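Local coordinates for DegT/DnrJ/EryC1/StrS aminotransferase (Brucella abortus 2308, PDB 4QGR), which binds pyridoxal phosphate and probably acts as an aminotransferase of the DegT/DnrJ/EryC1 family, at residues I61-G66 and G208-N213; F166-A171 and G188-T193; E265-I270 and M358-S363. All blocks are in the same frame, centred on the assembly; numbering follows the deposited sequence.

Contacts 1 and 2 belong to the same mixed sheet. The strand order across them is 59-63, 208-212, 190-194, 166-170. Their centres are about 10 Å apart, and backbone bonds such as F211 N to G191 O join them. Contact 2 falls within the chain between the two segments of contact 1. Contact 1 reaches the phosphate of PLP and contact 2 its pyridine ring, so the sheet carries both ends of the cofactor at its strand ends. Contact 3 comes later in the chain. Its centre is about 26 Å from each of the other two centres. It joins helix 247-278 to the loop before helix 364-377, in a separate region away from this sheet.

Contact 1: I61-G66 and G208-N213; sequences IACANG and GAMFTN. With PLP (pyridoxal-5'-phosphate), chain E.
I61 N donates to M210 O at 2.8 Å, with 178° at the hydrogen. M210 N returns a bond to I61 O, and the CA-H of A209 approaches the same oxygen. C63 and G208 form a second hydrogen-bonded pair. C63 N lies 2.9 Å from G208 O. The return bond, from G208 N to C63 O, is the most bent of the four. A62 and A209 sit between these pairs as a non-hydrogen-bonded pair, with their CA atoms 4.1 Å apart.

I61, C63 and M210 share one face of the sheet. M210 is bent at its third torsion (chi3 -70°), which turns CE back towards the partner strand. There CE lies 3.6 Å from I61 CG2 and 4.3 Å from C63 SG. C63 SG also rests on the neighbouring backbone, 3.6 Å from G208 C. A69 and M72 of helix 68-76 pack on C63 and M210, and R222 of helix 215-224 packs on I61. A62 and A209 point to the other face, where A62 meets V44 of helix 42-55.

Beyond C63 the chain leaves the strand and folds over G208. The CA atoms of N65 and G208 are only 3.9 Å apart, and G208 has no side chain in the way. N65 OD1 accepts bonds from T67 N and D68 N, which secures the turn into helix 68-76. G66 N then donates to PLP O1P at 2.8 Å. T67 and S194 of the same chain, and N242 of the second subunit, also bond to PLP. An edge strand beside one antiparallel strand, leading through a turn to a phosphate-binding helix start, is characteristic of fold type I PLP enzymes.

Contact 2: F166-A171 and G188-T193; sequences FIIEDA and GHVGAT. With PLP (pyridoxal-5'-phosphate), chain E.
A171 and T193 close the tight end of this parallel strand pair. A171 O receives T193 OG1 at 2.7 Å, from above the carbonyl plane. A171 N bonds to A192 O, also at 2.7 Å. E169 O accepts A192 N, and E169 N donates to V190 O at 2.8 Å. I168 and V190 lie side by side on one face, their CG1 atoms 3.8 Å apart.

The other end is the solvent side. G188 and H189 are exposed, and V190 N makes just a weak bond to I167 O. H189 N holds that oxygen more closely, at 2.8 Å. The H189 side chain adds a bond: I167 N donates to ND1, 22° out of the ring plane. F166 CD1 lies over one face of that ring and F166 CE1 packs on H189 CB at 3.4 Å, yet the rings overlap little.

D170 leaves the tight end on the face of I168. With CG anti to the backbone N (chi1 -176°), its carboxylate reaches the pyridine nitrogen. OD2 lies 2.7 Å from PLP N1 and is hydrogen-bonded to T95 OG1. An aspartate facing this nitrogen marks the cofactor site of fold type I PLP enzymes.

Contact 3: E265-I270 and M358-S363; sequences EARDRI and MHPYLS
I270 is the main bump on the helix, and the loop 358-363 wraps round its branches. CG2 fits between two side chains, 3.7 Å from M358 CE and 4.0 Å from L362 CD2. M358 is bent at two torsions (chi2 50°, chi3 68°), which brings its methyl group to the flank of I270. The two side chains run antiparallel. The other branch of I270 reaches into the loop backbone. CD1 ends 3.2 Å from H359 O.

P360 is the bump on the loop side. Its ring fills the hollow between A266 and R267, one turn before I270. P360 CB meets A266 CB at 4.1 Å. The CG and CD edge of the ring runs along the end of R267, and P360 CD lies over one face of the guanidinium, 3.7 Å from NH2.

P360 is the second residue of a type I beta turn from H359 to L362. S363 follows as the N-cap of helix 364-377, and its OG accepts D366 N. The contact joins the second half of the long helix 247-278 to the turn before helix 364-377, in what is probably the small C-terminal domain of a fold type I PLP enzyme. I270 O adds a bond to Q367.

No direct hydrogen bond crosses between the two segments, but water does. R269 holds two waters at the edge of its guanidinium, in plane. One is bonded to NH2 and donates to both P360 O and L362 O. The other, on NH1, donates to L362 O at 2.7 Å. R267 NH1 bonds to a third water beside M358 O.

Contact 1: I61-G66 and G208-N213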
loop_
_atom_site.group_PDB
_atom_site.type_symbol
_atom_site.label_atom_id
_atom_site.label_comp_id
_atom_site.label_asym_id
_atom_site.label_seq_id
_atom_site.Cartn_x
_atom_site.Cartn_y
_atom_site.Cartn_z
ATOM N N ILE A 61 -8.273 -2.722 -12.680
ATOM C CA ILE A 61 -7.568 -1.597 -12.062
ATOM C C ILE A 61 -6.556 -2.194 -11.076
ATOM O O ILE A 61 -6.892 -2.538 -9.928
ATOM C CB ILE A 61 -8.537 -0.661 -11.338
ATOM C CG1 ILE A 61 -9.657 -0.166 -12.263
ATOM C CG2 ILE A 61 -7.762 0.521 -10.754
ATOM C CD1 ILE A 61 -10.908 -1.009 -12.163
ATOM N N ALA A 62 -5.310 -2.286 -11.517
ATOM C CA ALA A 62 -4.253 -2.858 -10.658
ATOM C C ALA A 62 -3.986 -1.916 -9.491
ATOM O O ALA A 62 -4.146 -0.717 -9.630
ATOM C CB ALA A 62 -2.983 -3.129 -11.472
ATOM N N CYS A 63 -3.618 -2.465 -8.325
ATOM C CA CYS A 63 -3.306 -1.635 -7.152
ATOM C C CYS A 63 -2.285 -2.343 -6.272
ATOM O O CYS A 63 -1.702 -3.370 -6.683
ATOM C CB CYS A 63 -4.597 -1.309 -6.387
ATOM S SG CYS A 63 -5.613 -2.726 -5.885
ATOM N N ALA A 64 -2.089 -1.855 -5.053
ATOM C CA ALA A 64 -0.942 -2.266 -4.286
ATOM C C ALA A 64 -1.076 -3.557 -3.514
ATOM O O ALA A 64 -0.053 -4.187 -3.220
ATOM C CB ALA A 64 -0.531 -1.170 -3.313
ATOM N N ASN A 65 -2.299 -3.910 -3.137
ATOM C CA ASN A 65 -2.572 -5.114 -2.404
ATOM C C ASN A 65 -4.077 -5.333 -2.316
ATOM O O ASN A 65 -4.879 -4.471 -2.719
ATOM C CB ASN A 65 -1.911 -5.103 -0.995
ATOM C CG ASN A 65 -2.518 -4.047 -0.098
ATOM O OD1 ASN A 65 -3.700 -4.110 0.237
ATOM N ND2 ASN A 65 -1.741 -3.053 0.246
ATOM N N GLY A 66 -4.446 -6.511 -1.842
ATOM C CA GLY A 66 -5.856 -6.940 -1.809
ATOM C C GLY A 66 -6.677 -6.320 -0.713
ATOM O O GLY A 66 -7.911 -6.470 -0.701
ATOM N N GLY A 208 -2.255 -6.229 -5.892
ATOM C CA GLY A 208 -3.699 -6.443 -5.897
ATOM C C GLY A 208 -4.349 -5.904 -7.145
ATOM O O GLY A 208 -3.689 -5.306 -7.982
ATOM N N ALA A 209 -5.654 -6.136 -7.293
ATOM C CA ALA A 209 -6.385 -5.476 -8.366
ATOM C C ALA A 209 -7.866 -5.416 -8.047
ATOM O O ALA A 209 -8.391 -6.184 -7.193
ATOM C CB ALA A 209 -6.189 -6.220 -9.669
ATOM N N MET A 210 -8.542 -4.597 -8.830
ATOM C CA MET A 210 -10.014 -4.446 -8.769
ATOM C C MET A 210 -10.549 -4.640 -10.159
ATOM O O MET A 210 -9.854 -4.363 -11.136
ATOM C CB MET A 210 -10.424 -3.082 -8.225
ATOM C CG MET A 210 -9.822 -2.814 -6.844
ATOM S SD MET A 210 -9.998 -1.122 -6.262
ATOM C CE MET A 210 -8.861 -0.329 -7.388
ATOM N N PHE A 211 -11.795 -5.100 -10.223
ATOM C CA PHE A 211 -12.442 -5.512 -11.455
ATOM C C PHE A 211 -13.851 -4.927 -11.538
ATOM O O PHE A 211 -14.600 -4.940 -10.555
ATOM C CB PHE A 211 -12.535 -7.035 -11.508
ATOM C CG PHE A 211 -11.256 -7.741 -11.149
ATOM C CD1 PHE A 211 -10.163 -7.678 -12.006
ATOM C CD2 PHE A 211 -11.139 -8.463 -9.988
ATOM C CE1 PHE A 211 -8.981 -8.331 -11.723
ATOM C CE2 PHE A 211 -9.935 -9.086 -9.673
ATOM C CZ PHE A 211 -8.865 -9.045 -10.541
ATOM N N THR A 212 -14.240 -4.403 -12.703
ATOM C CA THR A 212 -15.611 -3.974 -12.860
ATOM C C THR A 212 -15.935 -3.780 -14.335
ATOM O O THR A 212 -15.053 -3.538 -15.156
ATOM C CB THR A 212 -15.910 -2.674 -12.093
ATOM O OG1 THR A 212 -17.323 -2.418 -12.111
ATOM C CG2 THR A 212 -15.133 -1.481 -12.637
ATOM N N ASN A 213 -17.223 -3.940 -14.643
ATOM C CA ASN A 213 -17.739 -3.545 -15.953
ATOM C C ASN A 213 -18.274 -2.134 -16.052
ATOM O O ASN A 213 -18.665 -1.693 -17.133
ATOM C CB ASN A 213 -18.824 -4.513 -16.388
ATOM C CG ASN A 213 -18.276 -5.871 -16.722
ATOM O OD1 ASN A 213 -17.186 -5.998 -17.239
ATOM N ND2 ASN A 213 -19.055 -6.907 -16.431
HETATM N N1 PLP E . -9.259 -10.973 1.493
HETATM C C2 PLP E . -9.014 -12.283 1.679
HETATM C C2A PLP E . -10.122 -13.308 1.668
HETATM C C3 PLP E . -7.596 -12.721 1.807
HETATM O O3 PLP E . -7.343 -14.017 1.937
HETATM C C4 PLP E . -6.540 -11.676 1.873
HETATM C C4A PLP E . -5.075 -11.875 1.931
HETATM O O4A PLP E . -4.514 -12.765 1.324
HETATM C C5 PLP E . -6.962 -10.283 1.672
HETATM C C6 PLP E . -8.321 -10.012 1.491
HETATM C C5A PLP E . -5.950 -9.159 1.696
HETATM O O4P PLP E . -5.047 -9.216 0.582
HETATM P P PLP E . -3.535 -8.690 0.732
HETATM O O1P PLP E . -2.974 -8.553 -0.681
HETATM O O2P PLP E . -3.560 -7.419 1.540
HETATM O O3P PLP E . -2.878 -9.865 1.475
#

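Contact 2: F166-A171 and G188-T193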
loop_
_atom_site.group_PDB
_atom_site.type_symbol
_atom_site.label_atom_id
_atom_site.label_comp_id
_atom_site.label_asym_id
_atom_site.label_seq_id
_atom_site.Cartn_x
_atom_site.Cartn_y
_atom_site.Cartn_z
ATOM N N PHE A 166 -24.558 -2.267 -2.357
ATOM C CA PHE A 166 -23.364 -2.425 -3.168
ATOM C C PHE A 166 -22.659 -3.729 -2.813
ATOM O O PHE A 166 -22.457 -4.025 -1.629
ATOM C CB PHE A 166 -22.460 -1.231 -2.845
ATOM C CG PHE A 166 -21.270 -1.060 -3.738
ATOM C CD1 PHE A 166 -21.403 -0.716 -5.088
ATOM C CD2 PHE A 166 -19.993 -1.086 -3.198
ATOM C CE1 PHE A 166 -20.273 -0.522 -5.866
ATOM C CE2 PHE A 166 -18.877 -0.859 -3.963
ATOM C CZ PHE A 166 -19.015 -0.569 -5.304
ATOM N N ILE A 167 -22.278 -4.504 -3.818
ATOM C CA ILE A 167 -21.609 -5.770 -3.577
ATOM C C ILE A 167 -20.204 -5.723 -4.079
ATOM O O ILE A 167 -19.957 -5.471 -5.266
ATOM C CB ILE A 167 -22.321 -6.968 -4.255
ATOM C CG1 ILE A 167 -23.732 -7.122 -3.684
ATOM C CG2 ILE A 167 -21.543 -8.236 -4.056
ATOM C CD1 ILE A 167 -24.564 -8.089 -4.457
ATOM N N ILE A 168 -19.277 -5.988 -3.154
ATOM C CA ILE A 168 -17.861 -6.102 -3.470
ATOM C C ILE A 168 -17.494 -7.582 -3.332
ATOM O O ILE A 168 -17.597 -8.161 -2.224
ATOM C CB ILE A 168 -16.973 -5.303 -2.513
ATOM C CG1 ILE A 168 -17.314 -3.816 -2.540
ATOM C CG2 ILE A 168 -15.505 -5.577 -2.860
ATOM C CD1 ILE A 168 -16.747 -3.033 -1.360
ATOM N N GLU A 169 -17.080 -8.192 -4.424
ATOM C CA GLU A 169 -16.668 -9.613 -4.368
ATOM C C GLU A 169 -15.230 -9.649 -3.846
ATOM O O GLU A 169 -14.359 -9.089 -4.483
ATOM C CB GLU A 169 -16.705 -10.254 -5.751
ATOM C CG GLU A 169 -16.036 -11.633 -5.796
ATOM C CD GLU A 169 -16.010 -12.291 -7.148
ATOM O OE1 GLU A 169 -16.226 -11.559 -8.127
ATOM O OE2 GLU A 169 -15.787 -13.552 -7.220
ATOM N N ASP A 170 -14.990 -10.239 -2.675
ATOM C CA ASP A 170 -13.619 -10.452 -2.197
ATOM C C ASP A 170 -13.097 -11.775 -2.841
ATOM O O ASP A 170 -13.293 -12.852 -2.316
ATOM C CB ASP A 170 -13.506 -10.446 -0.684
ATOM C CG ASP A 170 -12.071 -10.565 -0.192
ATOM O OD1 ASP A 170 -11.160 -10.726 -1.066
ATOM O OD2 ASP A 170 -11.841 -10.510 1.050
ATOM N N ALA A 171 -12.440 -11.626 -3.982
ATOM C CA ALA A 171 -11.878 -12.706 -4.776
ATOM C C ALA A 171 -10.348 -12.802 -4.526
ATOM O O ALA A 171 -9.583 -13.269 -5.396
ATOM C CB ALA A 171 -12.186 -12.464 -6.240
ATOM N N GLY A 188 -20.702 -9.276 -8.442
ATOM C CA GLY A 188 -20.981 -8.022 -7.738
ATOM C C GLY A 188 -20.893 -6.793 -8.602
ATOM O O GLY A 188 -20.828 -6.877 -9.849
ATOM N N HIS A 189 -20.858 -5.641 -7.960
ATOM C CA HIS A 189 -20.615 -4.369 -8.657
ATOM C C HIS A 189 -19.127 -4.217 -9.043
ATOM O O HIS A 189 -18.767 -3.552 -10.027
ATOM C CB HIS A 189 -21.065 -3.199 -7.768
ATOM C CG HIS A 189 -22.554 -3.112 -7.573
ATOM N ND1 HIS A 189 -23.214 -3.742 -6.535
ATOM C CD2 HIS A 189 -23.508 -2.438 -8.274
ATOM C CE1 HIS A 189 -24.510 -3.515 -6.630
ATOM N NE2 HIS A 189 -24.718 -2.707 -7.666
ATOM N N VAL A 190 -18.277 -4.840 -8.235
ATOM C CA VAL A 190 -16.840 -4.723 -8.342
ATOM C C VAL A 190 -16.234 -5.934 -7.629
ATOM O O VAL A 190 -16.767 -6.418 -6.612
ATOM C CB VAL A 190 -16.353 -3.381 -7.704
ATOM C CG1 VAL A 190 -16.645 -3.360 -6.226
ATOM C CG2 VAL A 190 -14.904 -3.059 -7.964
ATOM N N GLY A 191 -15.136 -6.425 -8.190
ATOM C CA GLY A 191 -14.380 -7.499 -7.598
ATOM C C GLY A 191 -13.043 -6.983 -7.136
ATOM O O GLY A 191 -12.522 -6.015 -7.667
ATOM N N ALA A 192 -12.481 -7.691 -6.155
ATOM C CA ALA A 192 -11.202 -7.376 -5.566
ATOM C C ALA A 192 -10.335 -8.633 -5.464
ATOM O O ALA A 192 -10.840 -9.703 -5.113
ATOM C CB ALA A 192 -11.411 -6.815 -4.162
ATOM N N THR A 193 -9.027 -8.496 -5.688
ATOM C CA THR A 193 -8.131 -9.602 -5.397
ATOM C C THR A 193 -6.758 -9.137 -4.889
ATOM O O THR A 193 -6.424 -7.942 -4.887
ATOM C CB THR A 193 -7.954 -10.550 -6.608
ATOM O OG1 THR A 193 -7.403 -11.813 -6.204
ATOM C CG2 THR A 193 -7.033 -9.944 -7.626
HETATM N N1 PLP E . -9.259 -10.973 1.493
HETATM C C2 PLP E . -9.014 -12.283 1.679
HETATM C C2A PLP E . -10.122 -13.308 1.668
HETATM C C3 PLP E . -7.596 -12.721 1.807
HETATM O O3 PLP E . -7.343 -14.017 1.937
HETATM C C4 PLP E . -6.540 -11.676 1.873
HETATM C C4A PLP E . -5.075 -11.875 1.931
HETATM O O4A PLP E . -4.514 -12.765 1.324
HETATM C C5 PLP E . -6.962 -10.283 1.672
HETATM C C6 PLP E . -8.321 -10.012 1.491
HETATM C C5A PLP E . -5.950 -9.159 1.696
HETATM O O4P PLP E . -5.047 -9.216 0.582
HETATM P P PLP E . -3.535 -8.690 0.732
HETATM O O1P PLP E . -2.974 -8.553 -0.681
HETATM O O2P PLP E . -3.560 -7.419 1.540
HETATM O O3P PLP E . -2.878 -9.865 1.475
#

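Contact 3: E265-I270 and M358-S363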
loop_
_atom_site.group_PDB
_atom_site.type_symbol
_atom_site.label_atom_id
_atom_site.label_comp_id
_atom_site.label_asym_id
_atom_site.label_seq_id
_atom_site.Cartn_x
_atom_site.Cartn_y
_atom_site.Cartn_z
ATOM N N GLU A 265 -6.206 -26.340 -14.194
ATOM C CA GLU A 265 -6.523 -27.734 -14.529
ATOM C C GLU A 265 -5.866 -28.671 -13.539
ATOM O O GLU A 265 -6.481 -29.661 -13.096
ATOM C CB GLU A 265 -6.124 -28.058 -15.982
ATOM C CG GLU A 265 -6.880 -27.189 -16.981
ATOM C CD GLU A 265 -6.331 -27.280 -18.408
ATOM O OE1 GLU A 265 -5.380 -28.057 -18.655
ATOM O OE2 GLU A 265 -6.864 -26.568 -19.293
ATOM N N ALA A 266 -4.608 -28.391 -13.207
ATOM C CA ALA A 266 -3.865 -29.213 -12.283
ATOM C C ALA A 266 -4.490 -29.205 -10.899
ATOM O O ALA A 266 -4.652 -30.236 -10.282
ATOM C CB ALA A 266 -2.403 -28.754 -12.201
ATOM N N ARG A 267 -4.845 -28.021 -10.419
ATOM C CA ARG A 267 -5.468 -27.903 -9.099
ATOM C C ARG A 267 -6.774 -28.722 -9.043
ATOM O O ARG A 267 -7.004 -29.446 -8.087
ATOM C CB ARG A 267 -5.721 -26.449 -8.770
ATOM C CG ARG A 267 -4.489 -25.601 -8.515
ATOM C CD ARG A 267 -4.779 -24.087 -8.551
ATOM N NE ARG A 267 -3.603 -23.302 -8.173
ATOM C CZ ARG A 267 -3.184 -23.086 -6.914
ATOM N NH1 ARG A 267 -3.886 -23.510 -5.878
ATOM N NH2 ARG A 267 -2.064 -22.414 -6.693
ATOM N N ASP A 268 -7.583 -28.634 -10.094
ATOM C CA ASP A 268 -8.856 -29.355 -10.149
ATOM C C ASP A 268 -8.599 -30.848 -10.057
ATOM O O ASP A 268 -9.272 -31.585 -9.289
ATOM C CB ASP A 268 -9.592 -29.019 -11.455
ATOM C CG ASP A 268 -10.966 -29.657 -11.525
ATOM O OD1 ASP A 268 -11.885 -29.128 -10.882
ATOM O OD2 ASP A 268 -11.092 -30.700 -12.205
ATOM N N ARG A 269 -7.605 -31.301 -10.818
ATOM C CA ARG A 269 -7.228 -32.738 -10.834
ATOM C C ARG A 269 -6.767 -33.205 -9.446
ATOM O O ARG A 269 -7.203 -34.220 -8.937
ATOM C CB ARG A 269 -6.156 -32.999 -11.894
ATOM C CG ARG A 269 -5.427 -34.309 -11.740
ATOM C CD ARG A 269 -4.361 -34.446 -12.822
ATOM N NE ARG A 269 -3.319 -33.413 -12.781
ATOM C CZ ARG A 269 -2.320 -33.376 -11.915
ATOM N NH1 ARG A 269 -2.228 -34.252 -10.928
ATOM N NH2 ARG A 269 -1.428 -32.415 -12.005
ATOM N N ILE A 270 -5.925 -32.412 -8.808
ATOM C CA ILE A 270 -5.383 -32.725 -7.498
ATOM C C ILE A 270 -6.468 -32.750 -6.408
ATOM O O ILE A 270 -6.528 -33.684 -5.594
ATOM C CB ILE A 270 -4.234 -31.730 -7.165
ATOM C CG1 ILE A 270 -3.056 -32.029 -8.120
ATOM C CG2 ILE A 270 -3.820 -31.847 -5.705
ATOM C CD1 ILE A 270 -2.068 -30.870 -8.253
ATOM N N MET A 358 -1.445 -27.976 -1.223
ATOM C CA MET A 358 -2.285 -27.788 -2.385
ATOM C C MET A 358 -1.618 -26.776 -3.283
ATOM O O MET A 358 -1.474 -25.639 -2.912
ATOM C CB MET A 358 -3.648 -27.276 -1.996
ATOM C CG MET A 358 -4.500 -26.849 -3.207
ATOM S SD MET A 358 -4.665 -28.009 -4.614
ATOM C CE MET A 358 -5.585 -29.200 -3.777
ATOM N N HIS A 359 -1.132 -27.244 -4.426
ATOM C CA HIS A 359 -0.528 -26.390 -5.446
ATOM C C HIS A 359 -0.424 -27.221 -6.727
ATOM O O HIS A 359 -0.589 -28.451 -6.678
ATOM C CB HIS A 359 0.838 -25.854 -4.989
ATOM C CG HIS A 359 1.806 -26.898 -4.545
ATOM N ND1 HIS A 359 2.635 -27.564 -5.417
ATOM C CD2 HIS A 359 2.043 -27.440 -3.328
ATOM C CE1 HIS A 359 3.393 -28.403 -4.750
ATOM N NE2 HIS A 359 3.053 -28.358 -3.480
ATOM N N PRO A 360 -0.115 -26.576 -7.865
ATOM C CA PRO A 360 -0.142 -27.314 -9.117
ATOM C C PRO A 360 0.918 -28.389 -9.269
ATOM O O PRO A 360 0.774 -29.234 -10.161
ATOM C CB PRO A 360 0.017 -26.200 -10.186
ATOM C CG PRO A 360 -0.387 -24.930 -9.483
ATOM C CD PRO A 360 0.085 -25.135 -8.086
ATOM N N TYR A 361 1.971 -28.339 -8.448
ATOM C CA TYR A 361 3.162 -29.189 -8.588
ATOM C C TYR A 361 3.274 -30.346 -7.609
ATOM O O TYR A 361 4.313 -31.020 -7.504
ATOM C CB TYR A 361 4.393 -28.293 -8.563
ATOM C CG TYR A 361 4.187 -27.153 -9.533
ATOM C CD1 TYR A 361 4.451 -27.329 -10.875
ATOM C CD2 TYR A 361 3.647 -25.927 -9.125
ATOM C CE1 TYR A 361 4.189 -26.334 -11.792
ATOM C CE2 TYR A 361 3.383 -24.925 -10.048
ATOM C CZ TYR A 361 3.681 -25.137 -11.379
ATOM O OH TYR A 361 3.424 -24.203 -12.357
ATOM N N LEU A 362 2.181 -30.614 -6.895
ATOM C CA LEU A 362 2.167 -31.711 -5.957
ATOM C C LEU A 362 2.203 -33.012 -6.734
ATOM O O LEU A 362 1.356 -33.262 -7.587
ATOM C CB LEU A 362 0.902 -31.634 -5.105
ATOM C CG LEU A 362 0.794 -32.577 -3.915
ATOM C CD1 LEU A 362 1.815 -32.174 -2.842
ATOM C CD2 LEU A 362 -0.635 -32.569 -3.369
ATOM N N SER A 363 3.187 -33.851 -6.447
ATOM C CA SER A 363 3.331 -35.103 -7.205
ATOM C C SER A 363 2.324 -36.154 -6.754
ATOM O O SER A 363 1.811 -36.116 -5.627
ATOM C CB SER A 363 4.747 -35.651 -7.033
ATOM O OG SER A 363 4.949 -36.152 -5.706
HETATM O O HOH W 1 -2.820 -23.186 -3.109
HETATM O O HOH W 2 0.906 -32.040 -10.104
HETATM O O HOH W 3 -0.322 -34.899 -8.904
#